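Local structure of mitochondrial enolase superfamily member 1 (Homo sapiens, 4A35) at residues D251-W256 with T304-H309; E277-P282 with A289-A294; R219-V224 with P273-E278; Q324-D329 with L340-M345. The protein dehydrates L-fuconate to 2-keto-3-deoxy-L-fuconate in the breakdown of L-fucose, using one magnesium ion per subunit to stabilise the enediolate intermediate. One frame throughout, in Å; residues are numbered along the deposited sequence.

All four contacts belong to the C-terminal barrel domain. Contacts 1, 2 and 3 gather at one magnesium ion: contact 1 brings D251 and E306, while E277 is common to contacts 2 and 3. Their centres lie close together, about 9 Å between contacts 1 and 2 and about 12 Å between contacts 1 and 3. From the metal, contact 2 runs outward to helix 285-295, whereas contact 3 reaches across to K221 and K223. Contact 4, with its centre about 18 Å from that of contact 3, packs strand 325-326, beyond strand 301-304, against helix 335-348. It still touches the site: Q327 NE2 donates to E277 OE1 at 3.0 Å.

Contact 1 (D251-W256 with T304-H309); sequences DANQRW and TGEQCH. With MG (magnesium ion), chain B.
This is a metal-bridged contact between two loops at the ends of barrel strands 247-251 and 301-304, in which D251 and E306 hold the same magnesium ion. D251 OD2 binds the metal at 2.2 Å and E306 OE1 at 2.1 Å. The cation sits between two like-charged oxygens whose repulsion it probably offsets: D251 OD2 and E306 OE1 are 4.2 Å apart. D251 OD2 also receives a hydrogen bond from K223 NZ, while D251 OD1 accepts from the backbone N of N253 at 3.0 Å, an Asx turn that fixes the carboxylate against its own loop. A metal-bound water, water 1, donates to D251 OD1 at 2.6 Å. E306 starts with CG wedged between its backbone N and carbonyl carbon (chi1 75°), then runs extended to the ion. With E277 from the strand between, D251 and E306 form the carboxylate triad of the enolase superfamily's (β/α)7β barrel, at or just beyond the ends of three successive strands. Water 3, another metal ligand, accepts from N253 ND2 at 2.8 Å and donates to E306 OE2 at 2.7 Å, linking amide and carboxylate planes that stand 77° apart. Farther from the metal, the Q254 and Q307 side chains cross nearly at right angles. Q254 NE2 donates to Q307 OE1 at 3.1 Å, coming from above the carbonyl plane with a C=O...N angle of 97°. Q254 NE2 bonds to E278 OE2 too, and Q254 OE1 accepts from R103 of the second subunit, so this amide is gripped at both polar atoms.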
loop_
_atom_site.group_PDB
_atom_site.type_symbol
_atom_site.label_atom_id
_atom_site.label_comp_id
_atom_site.label_asym_id
_atom_site.label_seq_id
_atom_site.Cartn_x
_atom_site.Cartn_y
_atom_site.Cartn_z
ATOM N N ASP A 251 18.177 12.755 -6.250
ATOM C CA ASP A 251 17.049 11.839 -6.069
ATOM C C ASP A 251 17.594 10.421 -5.920
ATOM O O ASP A 251 18.237 9.909 -6.837
ATOM C CB ASP A 251 16.093 11.962 -7.284
ATOM C CG ASP A 251 14.811 11.131 -7.144
ATOM O OD1 ASP A 251 14.723 10.322 -6.193
ATOM O OD2 ASP A 251 13.920 11.249 -8.020
ATOM N N ALA A 252 17.442 9.840 -4.727
ATOM C CA ALA A 252 17.966 8.504 -4.414
ATOM C C ALA A 252 16.939 7.406 -4.674
ATOM O O ALA A 252 17.306 6.241 -4.480
ATOM C CB ALA A 252 18.429 8.440 -2.963
ATOM N N ASN A 253 15.666 7.755 -5.046
ATOM C CA ASN A 253 14.637 6.707 -5.341
ATOM C C ASN A 253 14.616 5.559 -4.291
ATOM O O ASN A 253 14.554 4.341 -4.647
ATOM C CB ASN A 253 14.883 6.102 -6.756
ATOM C CG ASN A 253 14.557 7.100 -7.842
ATOM O OD1 ASN A 253 15.444 7.796 -8.330
ATOM N ND2 ASN A 253 13.271 7.327 -8.092
ATOM N N GLN A 254 14.623 5.956 -2.967
ATOM C CA GLN A 254 14.400 5.046 -1.824
ATOM C C GLN A 254 15.538 4.068 -1.560
ATOM O O GLN A 254 15.339 3.116 -0.822
ATOM C CB GLN A 254 13.076 4.212 -2.031
ATOM C CG GLN A 254 11.899 5.061 -2.536
ATOM C CD GLN A 254 10.792 4.230 -3.179
ATOM O OE1 GLN A 254 10.899 3.004 -3.345
ATOM N NE2 GLN A 254 9.720 4.896 -3.618
ATOM N N ARG A 255 16.736 4.273 -2.145
ATOM C CA ARG A 255 17.770 3.268 -2.042
ATOM C C ARG A 255 18.291 2.961 -0.647
ATOM O O ARG A 255 18.724 1.828 -0.411
ATOM C CB ARG A 255 18.998 3.651 -2.928
ATOM C CG ARG A 255 18.640 3.471 -4.417
ATOM C CD ARG A 255 18.564 1.965 -4.770
ATOM N NE ARG A 255 19.886 1.341 -4.672
ATOM C CZ ARG A 255 20.163 0.091 -5.028
ATOM N NH1 ARG A 255 19.203 -0.707 -5.489
ATOM N NH2 ARG A 255 21.406 -0.380 -4.918
ATOM N N TRP A 256 18.321 3.965 0.231
ATOM C CA TRP A 256 19.091 3.835 1.457
ATOM C C TRP A 256 18.336 3.522 2.717
ATOM O O TRP A 256 17.134 3.802 2.814
ATOM C CB TRP A 256 19.869 5.172 1.681
ATOM C CG TRP A 256 20.706 5.647 0.507
ATOM C CD1 TRP A 256 21.585 4.905 -0.235
ATOM C CD2 TRP A 256 20.801 7.001 0.006
ATOM N NE1 TRP A 256 22.185 5.704 -1.201
ATOM C CE2 TRP A 256 21.778 7.006 -1.021
ATOM C CE3 TRP A 256 20.177 8.220 0.349
ATOM C CZ2 TRP A 256 22.105 8.172 -1.740
ATOM C CZ3 TRP A 256 20.592 9.391 -0.278
ATOM C CH2 TRP A 256 21.510 9.358 -1.347
ATOM N N THR A 304 10.065 14.335 -0.493
ATOM C CA THR A 304 9.547 12.986 -0.744
ATOM C C THR A 304 8.099 13.107 -1.131
ATOM O O THR A 304 7.494 14.183 -0.956
ATOM C CB THR A 304 9.776 11.991 0.472
ATOM O OG1 THR A 304 9.401 10.649 0.027
ATOM C CG2 THR A 304 8.892 12.356 1.710
ATOM N N GLY A 305 7.553 12.000 -1.644
ATOM C CA GLY A 305 6.133 11.946 -1.920
ATOM C C GLY A 305 5.659 11.266 -3.180
ATOM O O GLY A 305 4.488 10.896 -3.227
ATOM N N GLU A 306 6.499 11.164 -4.226
ATOM C CA GLU A 306 5.996 10.583 -5.473
ATOM C C GLU A 306 5.378 9.163 -5.313
ATOM O O GLU A 306 4.484 8.858 -6.092
ATOM C CB GLU A 306 7.089 10.519 -6.548
ATOM C CG GLU A 306 8.097 9.422 -6.333
ATOM C CD GLU A 306 9.198 9.511 -7.354
ATOM O OE1 GLU A 306 9.779 10.611 -7.468
ATOM O OE2 GLU A 306 9.443 8.520 -8.070
ATOM N N GLN A 307 5.856 8.299 -4.325
ATOM C CA GLN A 307 5.289 6.973 -4.137
ATOM C C GLN A 307 4.527 6.906 -2.813
ATOM O O GLN A 307 4.138 5.813 -2.382
ATOM C CB GLN A 307 6.387 5.874 -4.202
ATOM C CG GLN A 307 6.905 5.679 -5.648
ATOM C CD GLN A 307 7.256 4.238 -5.977
ATOM O OE1 GLN A 307 8.420 3.898 -6.249
ATOM N NE2 GLN A 307 6.251 3.383 -6.113
ATOM N N CYS A 308 4.357 8.085 -2.136
ATOM C CA CYS A 308 3.599 8.187 -0.909
ATOM C C CYS A 308 2.144 7.786 -1.211
ATOM O O CYS A 308 1.500 8.463 -2.024
ATOM C CB CYS A 308 3.684 9.605 -0.392
ATOM S SG CYS A 308 2.688 9.847 1.058
ATOM N N HIS A 309 1.683 6.675 -0.696
ATOM C CA HIS A 309 0.411 6.082 -1.146
ATOM C C HIS A 309 -0.922 6.797 -0.856
ATOM O O HIS A 309 -1.884 6.580 -1.618
ATOM C CB HIS A 309 0.333 4.571 -0.801
ATOM C CG HIS A 309 0.434 4.244 0.659
ATOM N ND1 HIS A 309 -0.676 4.295 1.475
ATOM C CD2 HIS A 309 1.510 3.901 1.402
ATOM C CE1 HIS A 309 -0.262 3.951 2.682
ATOM N NE2 HIS A 309 1.043 3.738 2.705
HETATM MG MG MG B . 11.778 11.051 -7.732
HETATM O O HOH W 1 12.221 9.770 -6.334
HETATM O O HOH W 2 10.566 6.163 -6.716
HETATM O O HOH W 3 11.699 9.229 -9.314
HETATM O O HOH W 4 11.400 11.809 -9.502
#

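Contact 2 (E277-P282 with A289-A294); sequences EEPTSP and ATISKA. With MG (magnesium ion), chain B.
With CG1 beside its backbone N (chi1 -63°) and the chain extended at chi2 (160°), I291 sends its CD1 methyl from helix 285-295 to P279 and T280. T280 turns OG1 anti to its backbone N (chi1 -166°), which puts CG2 between N and the carbonyl carbon and presents that methyl to the helix. I291 CD1 therefore reaches T280 CG2 at 3.8 Å and P279 CG at 3.9 Å, fitting into the corner between the proline ring and the threonine methyl. The second isoleucine branch also takes part, I291 CG2 lying 4.1 Å from P279 CG. No hydrogen bond joins the two segments. The hydroxyl of T280 is used in a different direction, bonding to the carbonyl O of W256, and A261 of helix 258-268 touches both P279 and I291. Just ahead of this apolar patch, at the strand's end, E277 OE2 binds magnesium at 2.2 Å, and OE1 of E278, the first loop residue, accepts from metal-bound water 1 at 2.7 Å. A loop leaving strand 275-277 and packing on the helix that follows is one β/α unit of the barrel, with a metal ligand at the strand's end.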
loop_
_atom_site.group_PDB
_atom_site.type_symbol
_atom_site.label_atom_id
_atom_site.label_comp_id
_atom_site.label_asym_id
_atom_site.label_seq_id
_atom_site.Cartn_x
_atom_site.Cartn_y
_atom_site.Cartn_z
ATOM N N GLU A 277 15.931 13.820 -2.567
ATOM C CA GLU A 277 14.598 13.279 -2.757
ATOM C C GLU A 277 14.594 11.748 -2.484
ATOM O O GLU A 277 15.503 11.024 -2.920
ATOM C CB GLU A 277 14.146 13.613 -4.183
ATOM C CG GLU A 277 12.790 13.029 -4.587
ATOM C CD GLU A 277 12.393 13.541 -5.970
ATOM O OE1 GLU A 277 12.855 14.652 -6.321
ATOM O OE2 GLU A 277 11.536 12.912 -6.641
ATOM N N GLU A 278 13.505 11.259 -1.821
ATOM C CA GLU A 278 13.303 9.866 -1.459
ATOM C C GLU A 278 14.592 9.200 -0.925
ATOM O O GLU A 278 15.049 8.191 -1.486
ATOM C CB GLU A 278 12.735 9.073 -2.643
ATOM C CG GLU A 278 11.316 9.472 -2.991
ATOM C CD GLU A 278 10.620 8.282 -3.607
ATOM O OE1 GLU A 278 10.994 7.909 -4.750
ATOM O OE2 GLU A 278 9.720 7.713 -2.948
ATOM N N PRO A 279 15.234 9.754 0.130
ATOM C CA PRO A 279 16.459 9.098 0.650
ATOM C C PRO A 279 16.196 7.669 1.149
ATOM O O PRO A 279 17.109 6.853 1.150
ATOM C CB PRO A 279 16.901 10.027 1.787
ATOM C CG PRO A 279 15.588 10.697 2.270
ATOM C CD PRO A 279 14.893 10.958 0.927
ATOM N N THR A 280 14.945 7.340 1.565
ATOM C CA THR A 280 14.681 5.990 2.063
ATOM C C THR A 280 13.262 5.580 1.636
ATOM O O THR A 280 12.643 6.277 0.787
ATOM C CB THR A 280 14.920 5.915 3.598
ATOM O OG1 THR A 280 14.973 4.553 3.962
ATOM C CG2 THR A 280 13.828 6.669 4.447
ATOM N N SER A 281 12.793 4.467 2.195
ATOM C CA SER A 281 11.445 3.893 1.964
ATOM C C SER A 281 10.358 5.022 1.976
ATOM O O SER A 281 10.343 5.828 2.919
ATOM C CB SER A 281 11.130 2.844 3.019
ATOM O OG SER A 281 9.740 2.560 3.025
ATOM N N PRO A 282 9.417 5.013 0.996
ATOM C CA PRO A 282 8.361 6.053 0.937
ATOM C C PRO A 282 7.380 5.914 2.103
ATOM O O PRO A 282 6.596 6.823 2.328
ATOM C CB PRO A 282 7.681 5.768 -0.405
ATOM C CG PRO A 282 7.783 4.246 -0.520
ATOM C CD PRO A 282 9.232 4.039 -0.104
ATOM N N ALA A 289 12.185 12.003 8.811
ATOM C CA ALA A 289 12.450 12.997 9.852
ATOM C C ALA A 289 13.861 12.834 10.429
ATOM O O ALA A 289 14.545 13.824 10.646
ATOM C CB ALA A 289 11.397 12.906 10.967
ATOM N N THR A 290 14.328 11.584 10.672
ATOM C CA THR A 290 15.699 11.377 11.182
ATOM C C THR A 290 16.755 11.950 10.184
ATOM O O THR A 290 17.704 12.633 10.609
ATOM C CB THR A 290 15.940 9.876 11.501
ATOM O OG1 THR A 290 15.029 9.494 12.512
ATOM C CG2 THR A 290 17.383 9.596 11.976
ATOM N N ILE A 291 16.570 11.693 8.883
ATOM C CA ILE A 291 17.502 12.142 7.838
ATOM C C ILE A 291 17.410 13.666 7.733
ATOM O O ILE A 291 18.438 14.327 7.677
ATOM C CB ILE A 291 17.193 11.435 6.509
ATOM C CG1 ILE A 291 17.421 9.898 6.653
ATOM C CG2 ILE A 291 18.031 12.036 5.329
ATOM C CD1 ILE A 291 16.674 8.967 5.548
ATOM N N SER A 292 16.192 14.212 7.754
ATOM C CA SER A 292 16.006 15.665 7.701
ATOM C C SER A 292 16.773 16.358 8.857
ATOM O O SER A 292 17.530 17.313 8.597
ATOM C CB SER A 292 14.520 16.026 7.745
ATOM O OG SER A 292 14.343 17.430 7.565
ATOM N N LYS A 293 16.621 15.868 10.122
ATOM C CA LYS A 293 17.310 16.527 11.239
ATOM C C LYS A 293 18.829 16.484 11.056
ATOM O O LYS A 293 19.514 17.454 11.375
ATOM C CB LYS A 293 16.906 15.902 12.586
ATOM C CG LYS A 293 15.467 16.272 12.955
ATOM C CD LYS A 293 15.087 15.725 14.346
ATOM C CE LYS A 293 13.618 15.902 14.687
ATOM N NZ LYS A 293 12.750 15.157 13.735
ATOM N N ALA A 294 19.352 15.388 10.507
ATOM C CA ALA A 294 20.797 15.244 10.299
ATOM C C ALA A 294 21.347 16.106 9.158
ATOM O O ALA A 294 22.503 16.524 9.253
ATOM C CB ALA A 294 21.142 13.783 10.029
HETATM MG MG MG B . 11.778 11.051 -7.732
HETATM O O HOH W 1 12.221 9.770 -6.334
HETATM O O HOH W 3 11.699 9.229 -9.314
HETATM O O HOH W 4 11.400 11.809 -9.502
#

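Contact 3 (R219-V224 with P273-E278); sequences RFKVKV and PLWIEE. With MG (magnesium ion), chain B.
K221 and K223 form the K-x-K pair of the mandelate racemase/muconate lactonizing enzyme family, and here K221 reaches the metal ligand E277 over the intervening strand, on the inner side of the barrel. That strand, 247-251, separates their two strands, so the contact is made by side chains. K221 bends at chi2 and chi3 (86°), bringing NZ to E277 OE1 at 2.8 Å in a salt bridge that meets the oxygen on its syn side, 30° out of the carboxylate plane. On the way, K221 CD passes obliquely by the indole of W275, 4.3 Å from W275 NE1. W275 NE1 takes the anti lone pair of the same E277 OE1 at 3.2 Å, and Q327 NE2 adds a third donor, so that oxygen is held by three N-H groups while the other, OE2, is the metal ligand. These bonds fix the rotation of the carboxylate. K221 NZ has further partners in E387 and Y191, and it donates to metal-bound water 4 at 3.0 Å; K223 NZ reaches this water by a weak bond of 3.4 Å. A separate apolar touch, V224 CG2 to I276 CD1 at 3.9 Å, joins the residue after strand 219-223 to strand 275-277. K223 is probably the proton donor/acceptor, by similarity to relatives, and lysines set beside a carboxylate-bound magnesium are typical of the active site of this family.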
loop_
_atom_site.group_PDB
_atom_site.type_symbol
_atom_site.label_atom_id
_atom_site.label_comp_id
_atom_site.label_asym_id
_atom_site.label_seq_id
_atom_site.Cartn_x
_atom_site.Cartn_y
_atom_site.Cartn_z
ATOM N N ARG A 219 17.411 24.823 -13.528
ATOM C CA ARG A 219 17.150 23.972 -12.366
ATOM C C ARG A 219 17.208 22.507 -12.832
ATOM O O ARG A 219 16.564 22.151 -13.821
ATOM C CB ARG A 219 15.792 24.317 -11.754
ATOM C CG ARG A 219 15.612 25.815 -11.507
ATOM C CD ARG A 219 14.205 26.104 -11.004
ATOM N NE ARG A 219 14.005 27.557 -11.025
ATOM C CZ ARG A 219 13.352 28.218 -11.974
ATOM N NH1 ARG A 219 12.731 27.557 -12.948
ATOM N NH2 ARG A 219 13.282 29.546 -11.939
ATOM N N PHE A 220 18.056 21.710 -12.196
ATOM C CA PHE A 220 18.406 20.370 -12.638
ATOM C C PHE A 220 18.352 19.310 -11.562
ATOM O O PHE A 220 18.881 19.493 -10.469
ATOM C CB PHE A 220 19.875 20.413 -13.187
ATOM C CG PHE A 220 20.048 21.198 -14.464
ATOM C CD1 PHE A 220 20.174 22.592 -14.441
ATOM C CD2 PHE A 220 20.147 20.546 -15.686
ATOM C CE1 PHE A 220 20.349 23.316 -15.624
ATOM C CE2 PHE A 220 20.283 21.276 -16.874
ATOM C CZ PHE A 220 20.424 22.655 -16.831
ATOM N N LYS A 221 17.765 18.145 -11.920
ATOM C CA LYS A 221 17.769 17.021 -11.007
ATOM C C LYS A 221 18.771 16.005 -11.499
ATOM O O LYS A 221 19.023 15.895 -12.705
ATOM C CB LYS A 221 16.367 16.379 -10.824
ATOM C CG LYS A 221 16.334 15.404 -9.638
ATOM C CD LYS A 221 14.993 15.383 -8.893
ATOM C CE LYS A 221 14.114 14.420 -9.616
ATOM N NZ LYS A 221 12.731 14.440 -9.067
ATOM N N VAL A 222 19.342 15.248 -10.558
ATOM C CA VAL A 222 20.274 14.155 -10.859
ATOM C C VAL A 222 19.925 12.945 -9.984
ATOM O O VAL A 222 19.696 13.084 -8.779
ATOM C CB VAL A 222 21.770 14.607 -10.679
ATOM C CG1 VAL A 222 22.034 15.090 -9.243
ATOM C CG2 VAL A 222 22.741 13.487 -11.036
ATOM N N LYS A 223 19.899 11.756 -10.592
ATOM C CA LYS A 223 19.674 10.515 -9.857
ATOM C C LYS A 223 20.966 10.069 -9.221
ATOM O O LYS A 223 22.035 10.095 -9.863
ATOM C CB LYS A 223 19.159 9.392 -10.786
ATOM C CG LYS A 223 17.843 9.684 -11.483
ATOM C CD LYS A 223 16.695 9.891 -10.469
ATOM C CE LYS A 223 15.540 10.544 -11.189
ATOM N NZ LYS A 223 14.236 10.229 -10.549
ATOM N N VAL A 224 20.844 9.570 -7.995
ATOM C CA VAL A 224 21.959 9.061 -7.175
ATOM C C VAL A 224 21.532 7.786 -6.447
ATOM O O VAL A 224 20.342 7.410 -6.496
ATOM C CB VAL A 224 22.445 10.154 -6.149
ATOM C CG1 VAL A 224 22.924 11.446 -6.864
ATOM C CG2 VAL A 224 21.368 10.457 -5.089
ATOM N N PRO A 273 23.506 20.380 -3.063
ATOM C CA PRO A 273 22.137 20.077 -3.546
ATOM C C PRO A 273 21.046 20.852 -2.769
ATOM O O PRO A 273 21.171 21.024 -1.553
ATOM C CB PRO A 273 22.008 18.566 -3.288
ATOM C CG PRO A 273 22.922 18.279 -2.161
ATOM C CD PRO A 273 24.108 19.228 -2.345
ATOM N N LEU A 274 20.017 21.368 -3.460
ATOM C CA LEU A 274 18.890 22.014 -2.736
ATOM C C LEU A 274 18.141 20.987 -1.848
ATOM O O LEU A 274 17.762 21.243 -0.678
ATOM C CB LEU A 274 17.919 22.662 -3.743
ATOM C CG LEU A 274 16.593 23.186 -3.125
ATOM C CD1 LEU A 274 16.866 24.385 -2.169
ATOM C CD2 LEU A 274 15.616 23.597 -4.210
ATOM N N TRP A 275 17.918 19.798 -2.412
ATOM C CA TRP A 275 17.260 18.751 -1.694
ATOM C C TRP A 275 17.784 17.380 -2.086
ATOM O O TRP A 275 18.403 17.196 -3.174
ATOM C CB TRP A 275 15.719 18.787 -1.887
ATOM C CG TRP A 275 15.148 18.368 -3.222
ATOM C CD1 TRP A 275 15.205 17.126 -3.798
ATOM C CD2 TRP A 275 14.189 19.119 -3.986
ATOM N NE1 TRP A 275 14.436 17.102 -4.957
ATOM C CE2 TRP A 275 13.787 18.301 -5.083
ATOM C CE3 TRP A 275 13.643 20.424 -3.861
ATOM C CZ2 TRP A 275 12.842 18.730 -6.033
ATOM C CZ3 TRP A 275 12.729 20.855 -4.815
ATOM C CH2 TRP A 275 12.313 20.003 -5.869
ATOM N N ILE A 276 17.541 16.435 -1.184
ATOM C CA ILE A 276 17.711 14.993 -1.430
ATOM C C ILE A 276 16.299 14.406 -1.430
ATOM O O ILE A 276 15.554 14.524 -0.427
ATOM C CB ILE A 276 18.699 14.213 -0.485
ATOM C CG1 ILE A 276 18.633 12.690 -0.888
ATOM C CG2 ILE A 276 18.316 14.348 1.018
ATOM C CD1 ILE A 276 19.263 12.334 -2.355
ATOM N N GLU A 277 15.931 13.820 -2.567
ATOM C CA GLU A 277 14.598 13.279 -2.757
ATOM C C GLU A 277 14.594 11.748 -2.484
ATOM O O GLU A 277 15.503 11.024 -2.920
ATOM C CB GLU A 277 14.146 13.613 -4.183
ATOM C CG GLU A 277 12.790 13.029 -4.587
ATOM C CD GLU A 277 12.393 13.541 -5.970
ATOM O OE1 GLU A 277 12.855 14.652 -6.321
ATOM O OE2 GLU A 277 11.536 12.912 -6.641
ATOM N N GLU A 278 13.505 11.259 -1.821
ATOM C CA GLU A 278 13.303 9.866 -1.459
ATOM C C GLU A 278 14.592 9.200 -0.925
ATOM O O GLU A 278 15.049 8.191 -1.486
ATOM C CB GLU A 278 12.735 9.073 -2.643
ATOM C CG GLU A 278 11.316 9.472 -2.991
ATOM C CD GLU A 278 10.620 8.282 -3.607
ATOM O OE1 GLU A 278 10.994 7.909 -4.750
ATOM O OE2 GLU A 278 9.720 7.713 -2.948
HETATM MG MG MG B . 11.778 11.051 -7.732
HETATM O O HOH W 4 11.400 11.809 -9.502
HETATM O O HOH W 1 12.221 9.770 -6.334
HETATM O O HOH W 3 11.699 9.229 -9.314
#

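Contact 4 (Q324-D329 with L340-M345); sequences QFLQID and LSVLLM
No flat group lies between L326 and I328 on one side and V342 and L343 on the other: methyl branches carry the contact. The one aromatic ring in the two segments, that of F325, meets W275 instead, their planes at about 50°. V342 is the middle piece. Its CG1 stands anti to the backbone N (chi1 173°) and sits where it touches two residues, I328 CG2 at 3.6 Å and L326 CD2 at 3.7 Å. I328 and V342 lie alongside each other, pointing opposite ways, while L326 comes to V342 obliquely. I328 CG1 lies between its backbone N and carbonyl carbon (chi1 64°), and the extended branch carries CD1 on to L343 CD2 at 3.9 Å, the two side chains crossing at about a right angle. This is strand 325-326 and its continuation packed on helix 335-348, the next helix in the chain, one β/α unit of the (β/α)7β barrel. F314 of helix 311-319 touches both L326 and V342, and V366 of helix 362-377 touches I328. Beyond I328 the segment reaches the active site: D329 OD1 accepts from H356 ND1, as in the Asp-His dyad of mandelate racemase relatives. L343 in turn touches D373, a ligand of a second magnesium ion.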
loop_
_atom_site.group_PDB
_atom_site.type_symbol
_atom_site.label_atom_id
_atom_site.label_comp_id
_atom_site.label_asym_id
_atom_site.label_seq_id
_atom_site.Cartn_x
_atom_site.Cartn_y
_atom_site.Cartn_z
ATOM N N GLN A 324 11.145 19.002 3.815
ATOM C CA GLN A 324 11.196 20.445 3.508
ATOM C C GLN A 324 10.421 20.739 2.209
ATOM O O GLN A 324 10.058 21.892 1.970
ATOM C CB GLN A 324 12.654 20.938 3.383
ATOM C CG GLN A 324 13.366 21.103 4.741
ATOM C CD GLN A 324 13.385 19.839 5.588
ATOM O OE1 GLN A 324 13.952 18.801 5.214
ATOM N NE2 GLN A 324 12.702 19.872 6.735
ATOM N N PHE A 325 10.232 19.715 1.343
ATOM C CA PHE A 325 9.530 19.864 0.049
ATOM C C PHE A 325 8.640 18.663 -0.132
ATOM O O PHE A 325 9.098 17.510 0.011
ATOM C CB PHE A 325 10.524 19.933 -1.121
ATOM C CG PHE A 325 11.616 20.969 -0.930
ATOM C CD1 PHE A 325 12.814 20.632 -0.286
ATOM C CD2 PHE A 325 11.483 22.249 -1.469
ATOM C CE1 PHE A 325 13.865 21.565 -0.183
ATOM C CE2 PHE A 325 12.525 23.185 -1.350
ATOM C CZ PHE A 325 13.705 22.839 -0.702
ATOM N N LEU A 326 7.361 18.937 -0.354
ATOM C CA LEU A 326 6.367 17.847 -0.438
ATOM C C LEU A 326 6.039 17.602 -1.876
ATOM O O LEU A 326 5.563 18.492 -2.568
ATOM C CB LEU A 326 5.133 18.252 0.412
ATOM C CG LEU A 326 4.064 17.146 0.597
ATOM C CD1 LEU A 326 3.262 17.392 1.878
ATOM C CD2 LEU A 326 3.093 17.119 -0.625
ATOM N N GLN A 327 6.209 16.344 -2.323
ATOM C CA GLN A 327 6.017 16.062 -3.746
ATOM C C GLN A 327 4.737 15.284 -4.006
ATOM O O GLN A 327 4.737 14.066 -3.948
ATOM C CB GLN A 327 7.256 15.313 -4.276
ATOM C CG GLN A 327 8.501 16.208 -3.972
ATOM C CD GLN A 327 9.784 15.569 -4.247
ATOM O OE1 GLN A 327 10.086 14.500 -3.701
ATOM N NE2 GLN A 327 10.580 16.236 -5.075
ATOM N N ILE A 328 3.681 16.007 -4.395
ATOM C CA ILE A 328 2.445 15.353 -4.791
ATOM C C ILE A 328 2.635 14.610 -6.122
ATOM O O ILE A 328 3.532 14.918 -6.903
ATOM C CB ILE A 328 1.262 16.367 -4.908
ATOM C CG1 ILE A 328 1.487 17.429 -6.024
ATOM C CG2 ILE A 328 0.812 16.909 -3.492
ATOM C CD1 ILE A 328 0.178 18.355 -6.406
ATOM N N ASP A 329 1.780 13.609 -6.358
ATOM C CA ASP A 329 1.735 12.919 -7.629
ATOM C C ASP A 329 0.253 12.788 -8.029
ATOM O O ASP A 329 -0.592 12.386 -7.217
ATOM C CB ASP A 329 2.439 11.569 -7.604
ATOM C CG ASP A 329 2.406 10.993 -9.025
ATOM O OD1 ASP A 329 3.308 11.322 -9.815
ATOM O OD2 ASP A 329 1.456 10.246 -9.347
ATOM N N LEU A 340 -6.077 17.457 -3.695
ATOM C CA LEU A 340 -6.576 18.718 -3.091
ATOM C C LEU A 340 -6.383 18.702 -1.571
ATOM O O LEU A 340 -5.915 19.700 -1.011
ATOM C CB LEU A 340 -8.072 18.947 -3.384
ATOM C CG LEU A 340 -8.392 19.339 -4.835
ATOM C CD1 LEU A 340 -9.920 19.238 -5.078
ATOM C CD2 LEU A 340 -7.887 20.750 -5.124
ATOM N N SER A 341 -6.704 17.558 -0.928
ATOM C CA SER A 341 -6.570 17.414 0.550
ATOM C C SER A 341 -5.099 17.557 0.973
ATOM O O SER A 341 -4.819 18.155 2.021
ATOM C CB SER A 341 -7.145 16.077 1.029
ATOM O OG SER A 341 -6.368 14.919 0.755
ATOM N N VAL A 342 -4.164 17.069 0.119
ATOM C CA VAL A 342 -2.730 17.123 0.440
ATOM C C VAL A 342 -2.249 18.568 0.201
ATOM O O VAL A 342 -1.486 19.076 1.004
ATOM C CB VAL A 342 -1.948 16.052 -0.359
ATOM C CG1 VAL A 342 -0.425 16.219 -0.171
ATOM C CG2 VAL A 342 -2.357 14.636 0.102
ATOM N N LEU A 343 -2.665 19.238 -0.904
ATOM C CA LEU A 343 -2.294 20.660 -1.086
ATOM C C LEU A 343 -2.747 21.486 0.127
ATOM O O LEU A 343 -2.039 22.388 0.595
ATOM C CB LEU A 343 -2.965 21.250 -2.366
ATOM C CG LEU A 343 -2.424 20.691 -3.678
ATOM C CD1 LEU A 343 -3.301 21.181 -4.857
ATOM C CD2 LEU A 343 -0.928 21.098 -3.869
ATOM N N LEU A 344 -3.985 21.249 0.565
ATOM C CA LEU A 344 -4.523 22.007 1.717
ATOM C C LEU A 344 -3.769 21.693 3.023
ATOM O O LEU A 344 -3.444 22.620 3.765
ATOM C CB LEU A 344 -6.031 21.754 1.880
ATOM C CG LEU A 344 -6.921 22.366 0.776
ATOM C CD1 LEU A 344 -8.300 21.676 0.776
ATOM C CD2 LEU A 344 -7.021 23.894 0.943
ATOM N N MET A 345 -3.381 20.452 3.242
ATOM C CA MET A 345 -2.586 20.130 4.448
ATOM C C MET A 345 -1.198 20.788 4.388
ATOM O O MET A 345 -0.754 21.352 5.368
ATOM C CB MET A 345 -2.401 18.607 4.621
ATOM C CG MET A 345 -3.670 17.891 5.141
ATOM S SD MET A 345 -3.312 16.194 5.645
ATOM C CE MET A 345 -2.862 15.456 4.022
#